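Local coordinates for protein lactate dehydrogenase, adjacent gene encodes predicted malate dehydrogenase (Cryptosporidium parvum, PDB 4ND2) that probably interconverts (S)-lactate and pyruvate with NAD(+)/NADH as the redox cofactor, as a member of the LDH/MDH superfamily, at residues V23-L28 with V53-T58; I100-A105 with V128-K133; M181-S186 with E211-T216. One frame throughout, in Å; residues are numbered along the deposited sequence.

Contact 1: residues V23-L28 with V53-T58; sequences VGKDNL and VMFGST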
loop_
_atom_site.group_PDB
_atom_site.type_symbol
_atom_site.label_atom_id
_atom_site.label_comp_id
_atom_site.label_asym_id
_atom_site.label_seq_id
_atom_site.Cartn_x
_atom_site.Cartn_y
_atom_site.Cartn_z
ATOM N N VAL A 23 -11.716 4.508 -2.819
ATOM C CA VAL A 23 -12.175 3.132 -2.609
ATOM C C VAL A 23 -11.638 2.236 -3.722
ATOM O O VAL A 23 -11.115 1.151 -3.456
ATOM C CB VAL A 23 -13.719 3.035 -2.563
ATOM C CG1 VAL A 23 -14.188 1.590 -2.683
ATOM C CG2 VAL A 23 -14.262 3.660 -1.283
ATOM N N GLY A 24 -11.778 2.699 -4.964
ATOM C CA GLY A 24 -11.263 1.979 -6.124
ATOM C C GLY A 24 -9.756 1.811 -6.085
ATOM O O GLY A 24 -9.245 0.713 -6.293
ATOM N N LYS A 25 -9.046 2.903 -5.807
ATOM C CA LYS A 25 -7.585 2.869 -5.705
ATOM C C LYS A 25 -7.106 1.824 -4.694
ATOM O O LYS A 25 -6.180 1.068 -4.976
ATOM C CB LYS A 25 -7.041 4.247 -5.326
ATOM C CG LYS A 25 -5.527 4.302 -5.172
ATOM C CD LYS A 25 -5.053 5.692 -4.788
ATOM C CE LYS A 25 -3.536 5.801 -4.841
ATOM N NZ LYS A 25 -2.860 4.740 -4.050
ATOM N N ASP A 26 -7.743 1.784 -3.526
ATOM C CA ASP A 26 -7.363 0.843 -2.462
ATOM C C ASP A 26 -7.879 -0.580 -2.700
ATOM O O ASP A 26 -7.525 -1.495 -1.957
ATOM C CB ASP A 26 -7.884 1.328 -1.105
ATOM C CG ASP A 26 -7.276 2.655 -0.673
ATOM O OD1 ASP A 26 -6.192 3.026 -1.170
ATOM O OD2 ASP A 26 -7.889 3.332 0.176
ATOM N N ASN A 27 -8.722 -0.762 -3.719
ATOM C CA ASN A 27 -9.414 -2.031 -3.947
ATOM C C ASN A 27 -10.157 -2.505 -2.690
ATOM O O ASN A 27 -10.183 -3.695 -2.375
ATOM C CB ASN A 27 -8.440 -3.105 -4.451
ATOM C CG ASN A 27 -9.148 -4.342 -4.992
ATOM O OD1 ASN A 27 -10.241 -4.263 -5.554
ATOM N ND2 ASN A 27 -8.522 -5.491 -4.826
ATOM N N LEU A 28 -10.757 -1.554 -1.978
ATOM C CA LEU A 28 -11.526 -1.850 -0.767
ATOM C C LEU A 28 -12.851 -2.535 -1.103
ATOM O O LEU A 28 -13.305 -3.421 -0.378
ATOM C CB LEU A 28 -11.791 -0.557 0.010
ATOM C CG LEU A 28 -12.615 -0.643 1.296
ATOM C CD1 LEU A 28 -11.905 -1.494 2.338
ATOM C CD2 LEU A 28 -12.891 0.753 1.831
ATOM N N VAL A 53 -6.740 0.245 -13.695
ATOM C CA VAL A 53 -5.565 -0.476 -14.195
ATOM C C VAL A 53 -4.258 0.229 -13.806
ATOM O O VAL A 53 -3.250 -0.431 -13.551
ATOM C CB VAL A 53 -5.629 -0.709 -15.726
ATOM C CG1 VAL A 53 -5.518 0.601 -16.496
ATOM C CG2 VAL A 53 -4.546 -1.686 -16.167
ATOM N N MET A 54 -4.283 1.557 -13.735
ATOM C CA MET A 54 -3.100 2.332 -13.348
ATOM C C MET A 54 -2.734 2.073 -11.883
ATOM O O MET A 54 -1.554 2.002 -11.535
ATOM C CB MET A 54 -3.327 3.832 -13.558
ATOM C CG MET A 54 -3.760 4.235 -14.962
ATOM S SD MET A 54 -4.201 5.981 -15.019
ATOM C CE MET A 54 -4.808 6.124 -16.702
ATOM N N PHE A 55 -3.754 1.934 -11.038
ATOM C CA PHE A 55 -3.570 1.641 -9.613
ATOM C C PHE A 55 -3.400 0.150 -9.321
ATOM O O PHE A 55 -3.144 -0.231 -8.176
ATOM C CB PHE A 55 -4.771 2.150 -8.809
ATOM C CG PHE A 55 -4.949 3.644 -8.836
ATOM C CD1 PHE A 55 -3.880 4.499 -8.588
ATOM C CD2 PHE A 55 -6.204 4.198 -9.055
ATOM C CE1 PHE A 55 -4.056 5.872 -8.592
ATOM C CE2 PHE A 55 -6.383 5.571 -9.060
ATOM C CZ PHE A 55 -5.308 6.408 -8.827
ATOM N N GLY A 56 -3.564 -0.693 -10.338
ATOM C CA GLY A 56 -3.511 -2.139 -10.163
ATOM C C GLY A 56 -4.689 -2.695 -9.379
ATOM O O GLY A 56 -4.558 -3.720 -8.709
ATOM N N SER A 57 -5.837 -2.024 -9.461
ATOM C CA SER A 57 -7.050 -2.444 -8.756
ATOM C C SER A 57 -8.028 -3.100 -9.722
ATOM O O SER A 57 -8.112 -2.701 -10.878
ATOM C CB SER A 57 -7.725 -1.233 -8.110
ATOM O OG SER A 57 -8.986 -1.571 -7.557
ATOM N N THR A 58 -8.769 -4.095 -9.240
ATOM C CA THR A 58 -9.829 -4.729 -10.030
ATOM C C THR A 58 -11.227 -4.319 -9.552
ATOM O O THR A 58 -12.223 -4.938 -9.940
ATOM C CB THR A 58 -9.711 -6.270 -10.013
ATOM O OG1 THR A 58 -9.752 -6.746 -8.666
ATOM C CG2 THR A 58 -8.416 -6.716 -10.661
HETATM O O HOH W 1 -5.114 -1.531 -5.796
#
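K25 lies across the ring of F55 where the ends of helices 14-26 and 40-55 of the Rossmann-type NAD-binding domain meet. The apolar contact is a CH-pi interaction. K25 CG sits over the centre of one ring face, 3.8 Å from the ring centroid and 11° off the normal. The chain runs on over the face, and K25 CE stays 3.8 Å from F55 CE1. The bend comes only at the last torsion (chi4 -53°). Beyond the two segments, K25 NZ forms a salt bridge with D26 of the second subunit. A238 of that subunit also packs on F55.

The polar contact is made at the helix ends. Helix 14-26 closes in a Schellman motif with N27 at positive phi, and helix 40-55 closes likewise at G56. In the first, G24 O takes the N27 amide; it also accepts from S57 OG across the contact. S57 OG in turn accepts from S59 N, just beyond the segment. A water donates to K25 O and, weakly, to F55 O, a second, weaker link between the two helix ends. The direct bond is short, with S57 OG 2.6 Å from G24 O and the C=O...donor angle at 154°.

Contact 2: residues I100-A105 with V128-K133; sequences ILDSVA and VSHFQK. With A3D (3-acetylpyridine adenine dinucleotide), chain C.
The rings of F131 and H130 reach across to helix 94-111 from neighbouring positions on helix 124-135, two helices of the Rossmann-type NAD-binding domain. L101 CB lies at the edge of the H130 ring, near its plane. D102 OD2 is also at the edge, by NE2, but tilted somewhat out of the ring plane. The F131 ring is met obliquely. A105 CA comes to 3.5 Å from F131 CE1, and V104 CG1 reaches the same ring carbon at 4.0 Å. L101 CD2 packs on F131 CB at the root of the ring. I78 of strand 75-78 touches L101, V104 and F131, so this layer rests on the parallel sheet.

The short helix segments run in the same general direction, 39° apart, with their axes 9.3 Å apart at closest approach. Small A105 lets the F131 ring come close to the backbone of the other helix. H130 is extended from its helix, CG anti to N, which carries the imidazole across to D102. R99 forms a salt bridge with D102 OD1, so the two carboxylate oxygens have different partners.

On another side of helix 94-111, I100 borders the cofactor analogue. Its CG2 lies 3.7 Å from A3D N6A on the adenine, and A80 and I82 touch its side chain.

The bond between the helices is short but bent. H130 NE2 also makes a weak bond to A98 O, consistent with the bent geometry. H130 NE2 donates to D102 OD2 at 2.7 Å, with an N-H...O angle of 133°. It meets OD2 on the syn side, 34° out of the carboxylate plane.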
loop_
_atom_site.group_PDB
_atom_site.type_symbol
_atom_site.label_atom_id
_atom_site.label_comp_id
_atom_site.label_asym_id
_atom_site.label_seq_id
_atom_site.Cartn_x
_atom_site.Cartn_y
_atom_site.Cartn_z
ATOM N N ILE A 100 -34.304 15.321 1.127
ATOM C CA ILE A 100 -33.498 14.398 0.326
ATOM C C ILE A 100 -33.338 13.067 1.054
ATOM O O ILE A 100 -33.540 12.005 0.464
ATOM C CB ILE A 100 -32.111 14.987 -0.016
ATOM C CG1 ILE A 100 -32.263 16.115 -1.039
ATOM C CG2 ILE A 100 -31.181 13.908 -0.567
ATOM C CD1 ILE A 100 -31.004 16.923 -1.263
ATOM N N LEU A 101 -32.992 13.130 2.338
ATOM C CA LEU A 101 -32.759 11.918 3.128
ATOM C C LEU A 101 -34.008 11.051 3.308
ATOM O O LEU A 101 -33.888 9.836 3.462
ATOM C CB LEU A 101 -32.124 12.254 4.485
ATOM C CG LEU A 101 -30.590 12.246 4.511
ATOM C CD1 LEU A 101 -29.971 13.077 3.394
ATOM C CD2 LEU A 101 -30.089 12.727 5.863
ATOM N N ASP A 102 -35.193 11.663 3.271
ATOM C CA ASP A 102 -36.449 10.900 3.253
ATOM C C ASP A 102 -36.466 9.951 2.060
ATOM O O ASP A 102 -36.795 8.774 2.199
ATOM C CB ASP A 102 -37.673 11.823 3.162
ATOM C CG ASP A 102 -37.862 12.681 4.395
ATOM O OD1 ASP A 102 -38.460 13.769 4.264
ATOM O OD2 ASP A 102 -37.422 12.281 5.492
ATOM N N SER A 103 -36.109 10.475 0.890
ATOM C CA SER A 103 -36.063 9.683 -0.337
ATOM C C SER A 103 -34.957 8.625 -0.282
ATOM O O SER A 103 -35.182 7.470 -0.643
ATOM C CB SER A 103 -35.867 10.596 -1.552
ATOM O OG SER A 103 -35.880 9.858 -2.759
ATOM N N VAL A 104 -33.772 9.014 0.185
ATOM C CA VAL A 104 -32.653 8.072 0.306
ATOM C C VAL A 104 -33.013 6.922 1.248
ATOM O O VAL A 104 -32.684 5.766 0.979
ATOM C CB VAL A 104 -31.357 8.760 0.797
ATOM C CG1 VAL A 104 -30.239 7.740 0.983
ATOM C CG2 VAL A 104 -30.910 9.837 -0.183
ATOM N N ALA A 105 -33.695 7.245 2.343
ATOM C CA ALA A 105 -34.120 6.244 3.322
ATOM C C ALA A 105 -35.040 5.189 2.713
ATOM O O ALA A 105 -34.947 4.014 3.063
ATOM C CB ALA A 105 -34.806 6.917 4.497
ATOM N N VAL A 128 -28.143 12.690 10.480
ATOM C CA VAL A 128 -27.960 11.295 10.899
ATOM C C VAL A 128 -29.179 10.807 11.680
ATOM O O VAL A 128 -29.714 9.732 11.405
ATOM C CB VAL A 128 -26.706 11.106 11.786
ATOM C CG1 VAL A 128 -26.643 9.687 12.343
ATOM C CG2 VAL A 128 -25.439 11.415 11.007
ATOM N N SER A 129 -29.592 11.606 12.663
ATOM C CA SER A 129 -30.750 11.295 13.497
ATOM C C SER A 129 -32.013 11.182 12.650
ATOM O O SER A 129 -32.804 10.253 12.817
ATOM C CB SER A 129 -30.939 12.380 14.560
ATOM O OG SER A 129 -31.979 12.036 15.456
ATOM N N HIS A 130 -32.188 12.131 11.737
ATOM C CA HIS A 130 -33.321 12.123 10.821
ATOM C C HIS A 130 -33.349 10.853 9.975
ATOM O O HIS A 130 -34.392 10.213 9.857
ATOM C CB HIS A 130 -33.292 13.357 9.917
ATOM C CG HIS A 130 -34.485 13.470 9.022
ATOM N ND1 HIS A 130 -35.758 13.680 9.506
ATOM C CD2 HIS A 130 -34.601 13.391 7.676
ATOM C CE1 HIS A 130 -36.608 13.730 8.496
ATOM N NE2 HIS A 130 -35.931 13.557 7.374
ATOM N N PHE A 131 -32.206 10.482 9.398
ATOM C CA PHE A 131 -32.137 9.280 8.563
ATOM C C PHE A 131 -32.472 8.009 9.338
ATOM O O PHE A 131 -33.180 7.140 8.827
ATOM C CB PHE A 131 -30.766 9.113 7.906
ATOM C CG PHE A 131 -30.702 7.937 6.977
ATOM C CD1 PHE A 131 -31.061 8.070 5.643
ATOM C CD2 PHE A 131 -30.331 6.684 7.446
ATOM C CE1 PHE A 131 -31.027 6.983 4.789
ATOM C CE2 PHE A 131 -30.297 5.592 6.597
ATOM C CZ PHE A 131 -30.645 5.742 5.265
ATOM N N GLN A 132 -31.948 7.889 10.553
ATOM C CA GLN A 132 -32.216 6.714 11.377
ATOM C C GLN A 132 -33.710 6.603 11.683
ATOM O O GLN A 132 -34.283 5.516 11.608
ATOM C CB GLN A 132 -31.400 6.757 12.675
ATOM C CG GLN A 132 -31.422 5.458 13.473
ATOM C CD GLN A 132 -32.684 5.277 14.300
ATOM O OE1 GLN A 132 -33.255 6.244 14.801
ATOM N NE2 GLN A 132 -33.124 4.034 14.446
ATOM N N LYS A 133 -34.331 7.733 12.013
ATOM C CA LYS A 133 -35.754 7.764 12.344
ATOM C C LYS A 133 -36.621 7.329 11.161
ATOM O O LYS A 133 -37.473 6.453 11.308
ATOM C CB LYS A 133 -36.173 9.162 12.816
ATOM C CG LYS A 133 -37.557 9.207 13.448
ATOM C CD LYS A 133 -37.935 10.612 13.887
ATOM C CE LYS A 133 -39.328 10.638 14.499
ATOM N NZ LYS A 133 -39.767 12.017 14.852
HETATM P PA A3D C . -22.044 18.640 -4.230
HETATM O O1A A3D C . -20.737 18.657 -4.973
HETATM O O2A A3D C . -23.056 19.725 -4.489
HETATM O O5B A3D C . -22.753 17.227 -4.488
HETATM C C5B A3D C . -24.087 16.952 -4.076
HETATM C C4B A3D C . -24.648 15.903 -5.024
HETATM O O4B A3D C . -25.885 15.398 -4.517
HETATM C C3B A3D C . -24.930 16.465 -6.417
HETATM O O3B A3D C . -24.193 15.751 -7.416
HETATM C C2B A3D C . -26.427 16.294 -6.602
HETATM O O2B A3D C . -26.814 15.964 -7.939
HETATM C C1B A3D C . -26.744 15.173 -5.632
HETATM N N9A A3D C . -28.165 15.123 -5.232
HETATM C C8A A3D C . -29.009 16.153 -5.025
HETATM N N7A A3D C . -30.235 15.691 -4.673
HETATM C C5A A3D C . -30.179 14.350 -4.658
HETATM C C6A A3D C . -31.111 13.242 -4.373
HETATM N N6A A3D C . -32.398 13.485 -4.023
HETATM N N1A A3D C . -30.631 11.979 -4.472
HETATM C C2A A3D C . -29.356 11.710 -4.818
HETATM N N3A A3D C . -28.458 12.673 -5.091
HETATM C C4A A3D C . -28.807 13.982 -5.027
HETATM O O3 A3D C . -21.803 18.614 -2.632
HETATM P PN A3D C . -20.502 17.992 -1.898
HETATM O O1N A3D C . -19.393 19.004 -1.955
HETATM O O2N A3D C . -20.254 16.593 -2.391
HETATM O O5D A3D C . -21.039 17.887 -0.387
HETATM C C5D A3D C . -22.094 16.979 -0.090
HETATM C C4D A3D C . -22.631 17.182 1.322
HETATM O O4D A3D C . -21.619 16.852 2.282
HETATM C C3D A3D C . -23.054 18.619 1.615
HETATM O O3D A3D C . -24.292 18.622 2.327
HETATM C C2D A3D C . -21.961 19.158 2.508
HETATM O O2D A3D C . -22.402 20.175 3.413
HETATM C C1D A3D C . -21.550 17.899 3.251
HETATM N N1N A3D C . -20.223 17.973 3.858
HETATM C C2N A3D C . -20.090 17.575 5.132
HETATM C C3N A3D C . -18.857 17.620 5.767
HETATM C C7N A3D C . -18.707 17.173 7.189
HETATM O O7N A3D C . -17.621 17.298 7.717
HETATM C C8N A3D C . -19.867 16.577 7.927
HETATM C C4N A3D C . -17.752 18.081 5.063
HETATM C C5N A3D C . -17.911 18.484 3.746
HETATM C C6N A3D C . -19.168 18.422 3.162
#

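Contact 3: residues M181-S186 with E211-T216; sequences MVPATS and EIVCHT. Unlike the reference sequence in segment 181-186: A184 (reference Val).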
loop_
_atom_site.group_PDB
_atom_site.type_symbol
_atom_site.label_atom_id
_atom_site.label_comp_id
_atom_site.label_asym_id
_atom_site.label_seq_id
_atom_site.Cartn_x
_atom_site.Cartn_y
_atom_site.Cartn_z
ATOM N N MET A 181 -18.625 22.374 18.621
ATOM C CA MET A 181 -17.764 21.188 18.717
ATOM C C MET A 181 -16.703 21.402 19.795
ATOM O O MET A 181 -16.266 22.532 20.028
ATOM C CB MET A 181 -17.103 20.855 17.369
ATOM C CG MET A 181 -16.000 21.811 16.923
ATOM S SD MET A 181 -15.214 21.305 15.374
ATOM C CE MET A 181 -16.536 21.602 14.198
ATOM N N VAL A 182 -16.298 20.315 20.446
ATOM C CA VAL A 182 -15.388 20.388 21.586
ATOM C C VAL A 182 -14.084 19.636 21.314
ATOM O O VAL A 182 -14.028 18.419 21.487
ATOM C CB VAL A 182 -16.054 19.819 22.861
ATOM C CG1 VAL A 182 -15.116 19.941 24.058
ATOM C CG2 VAL A 182 -17.373 20.529 23.134
ATOM N N PRO A 183 -13.036 20.356 20.872
ATOM C CA PRO A 183 -11.709 19.746 20.837
ATOM C C PRO A 183 -11.183 19.586 22.262
ATOM O O PRO A 183 -10.892 20.580 22.928
ATOM C CB PRO A 183 -10.870 20.750 20.030
ATOM C CG PRO A 183 -11.859 21.615 19.323
ATOM C CD PRO A 183 -13.036 21.686 20.240
ATOM N N ALA A 184 -11.094 18.343 22.723
ATOM C CA ALA A 184 -10.771 18.051 24.120
ATOM C C ALA A 184 -9.271 18.150 24.377
ATOM O O ALA A 184 -8.545 17.165 24.262
ATOM C CB ALA A 184 -11.290 16.671 24.497
ATOM N N THR A 185 -8.810 19.343 24.742
ATOM C CA THR A 185 -7.383 19.575 24.968
ATOM C C THR A 185 -6.812 18.731 26.111
ATOM O O THR A 185 -5.626 18.417 26.102
ATOM C CB THR A 185 -7.074 21.056 25.270
ATOM O OG1 THR A 185 -7.837 21.487 26.401
ATOM C CG2 THR A 185 -7.393 21.939 24.070
ATOM N N SER A 186 -7.649 18.362 27.080
ATOM C CA SER A 186 -7.178 17.652 28.274
ATOM C C SER A 186 -6.596 16.267 27.976
ATOM O O SER A 186 -5.693 15.812 28.681
ATOM C CB SER A 186 -8.301 17.524 29.309
ATOM O OG SER A 186 -9.295 16.608 28.881
ATOM N N GLU A 211 -5.717 28.970 20.256
ATOM C CA GLU A 211 -5.732 29.276 18.820
ATOM C C GLU A 211 -6.013 28.019 17.995
ATOM O O GLU A 211 -6.802 28.051 17.048
ATOM C CB GLU A 211 -4.395 29.894 18.391
ATOM C CG GLU A 211 -4.374 30.502 16.991
ATOM C CD GLU A 211 -4.262 29.482 15.860
ATOM O OE1 GLU A 211 -3.622 28.421 16.040
ATOM O OE2 GLU A 211 -4.813 29.754 14.770
ATOM N N ILE A 212 -5.347 26.925 18.358
ATOM C CA ILE A 212 -5.537 25.628 17.705
ATOM C C ILE A 212 -6.974 25.130 17.865
ATOM O O ILE A 212 -7.546 24.570 16.928
ATOM C CB ILE A 212 -4.531 24.583 18.248
ATOM C CG1 ILE A 212 -3.127 24.892 17.717
ATOM C CG2 ILE A 212 -4.938 23.166 17.860
ATOM C CD1 ILE A 212 -2.013 24.166 18.441
ATOM N N VAL A 213 -7.551 25.333 19.048
ATOM C CA VAL A 213 -8.945 24.961 19.307
ATOM C C VAL A 213 -9.889 25.787 18.428
ATOM O O VAL A 213 -10.816 25.245 17.817
ATOM C CB VAL A 213 -9.301 25.133 20.804
ATOM C CG1 VAL A 213 -10.808 25.064 21.033
ATOM C CG2 VAL A 213 -8.588 24.079 21.638
ATOM N N CYS A 214 -9.642 27.093 18.366
ATOM C CA CYS A 214 -10.422 27.997 17.522
ATOM C C CYS A 214 -10.286 27.632 16.042
ATOM O O CYS A 214 -11.277 27.591 15.315
ATOM C CB CYS A 214 -9.972 29.445 17.744
ATOM S SG CYS A 214 -10.801 30.665 16.700
ATOM N N HIS A 215 -9.054 27.366 15.617
ATOM C CA HIS A 215 -8.752 27.000 14.231
ATOM C C HIS A 215 -9.503 25.731 13.820
ATOM O O HIS A 215 -10.054 25.654 12.719
ATOM C CB HIS A 215 -7.242 26.811 14.065
ATOM C CG HIS A 215 -6.776 26.779 12.644
ATOM N ND1 HIS A 215 -5.483 26.451 12.300
ATOM C CD2 HIS A 215 -7.424 27.025 11.479
ATOM C CE1 HIS A 215 -5.350 26.506 10.987
ATOM N NE2 HIS A 215 -6.514 26.850 10.465
ATOM N N THR A 216 -9.528 24.749 14.719
ATOM C CA THR A 216 -10.288 23.517 14.512
ATOM C C THR A 216 -11.773 23.813 14.302
ATOM O O THR A 216 -12.397 23.269 13.390
ATOM C CB THR A 216 -10.121 22.556 15.707
ATOM O OG1 THR A 216 -8.731 22.266 15.889
ATOM C CG2 THR A 216 -10.879 21.253 15.482
#
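V213 and T185 meet because their first torsions bring one methyl of each into contact. In V213, chi1 of 167° sets CG1 anti to the backbone N and leaves CG2 beside it. The two branches part, CG1 to P183 and CG2 to T185. In T185, chi1 of 57° places OG1 between the backbone N and the carbonyl carbon, and CG2 swings out to the helix. T185 CG2 and V213 CG2 are 3.5 Å apart, which is tight for two methyl carbons. The side chains cross at about a right angle.

P183 is the middle of the contact. Its ring atom CG is 4.0 Å from V213 CG1 and also 4.0 Å from T216 CG2. The proline thus sits against two residues one helical turn apart. P183 and T216 pass each other in opposite directions.

T216 presents its methyl to the strand and turns its hydroxyl back to its own helix. T216 OG1 donates to I212 O at 2.8 Å. T216 N binds the same oxygen from the opposite face of the carbonyl plane. T216 is buried, and its hydroxyl is satisfied within the helix.

M181 closes the far end. Its SD is 4.0 Å from T216 O and 4.3 Å from T216 CG2. The M181 side chain also lies about 4 Å from those of H177, the predicted proton acceptor, and R90, which binds pyruvate.

F154 of helix 147-162 and V173 of strand 169-174 both touch P183 and T216. No hydrogen bond joins the two segments. The contact is mainly apolar packing of short edge strand 182-183 and the residues flanking it on helix 206-227, in the alpha/beta C-terminal domain of the lactate/malate dehydrogenase family.

In the fold
Contacts 1 and 2 both pair helices of the NAD-binding domain, whereas contact 3 sets a strand against a helix in the C-terminal domain. Contacts 2 and 3 are buried and no other subunit touches their segments. Contact 1 is only partly buried, with its centre about 23 Å from that of the chain, and borders two other subunits. The chemistry follows these places: helix ends and a lysine near the subunit interface, a histidine-carboxylate hydrogen bond beside apolar packing in contact 2, and mainly apolar side chains with no hydrogen bond across contact 3. Contact 2 reaches the adenine end of the cofactor, while M181 of contact 3 comes within about 6 Å of the bound pyruvate.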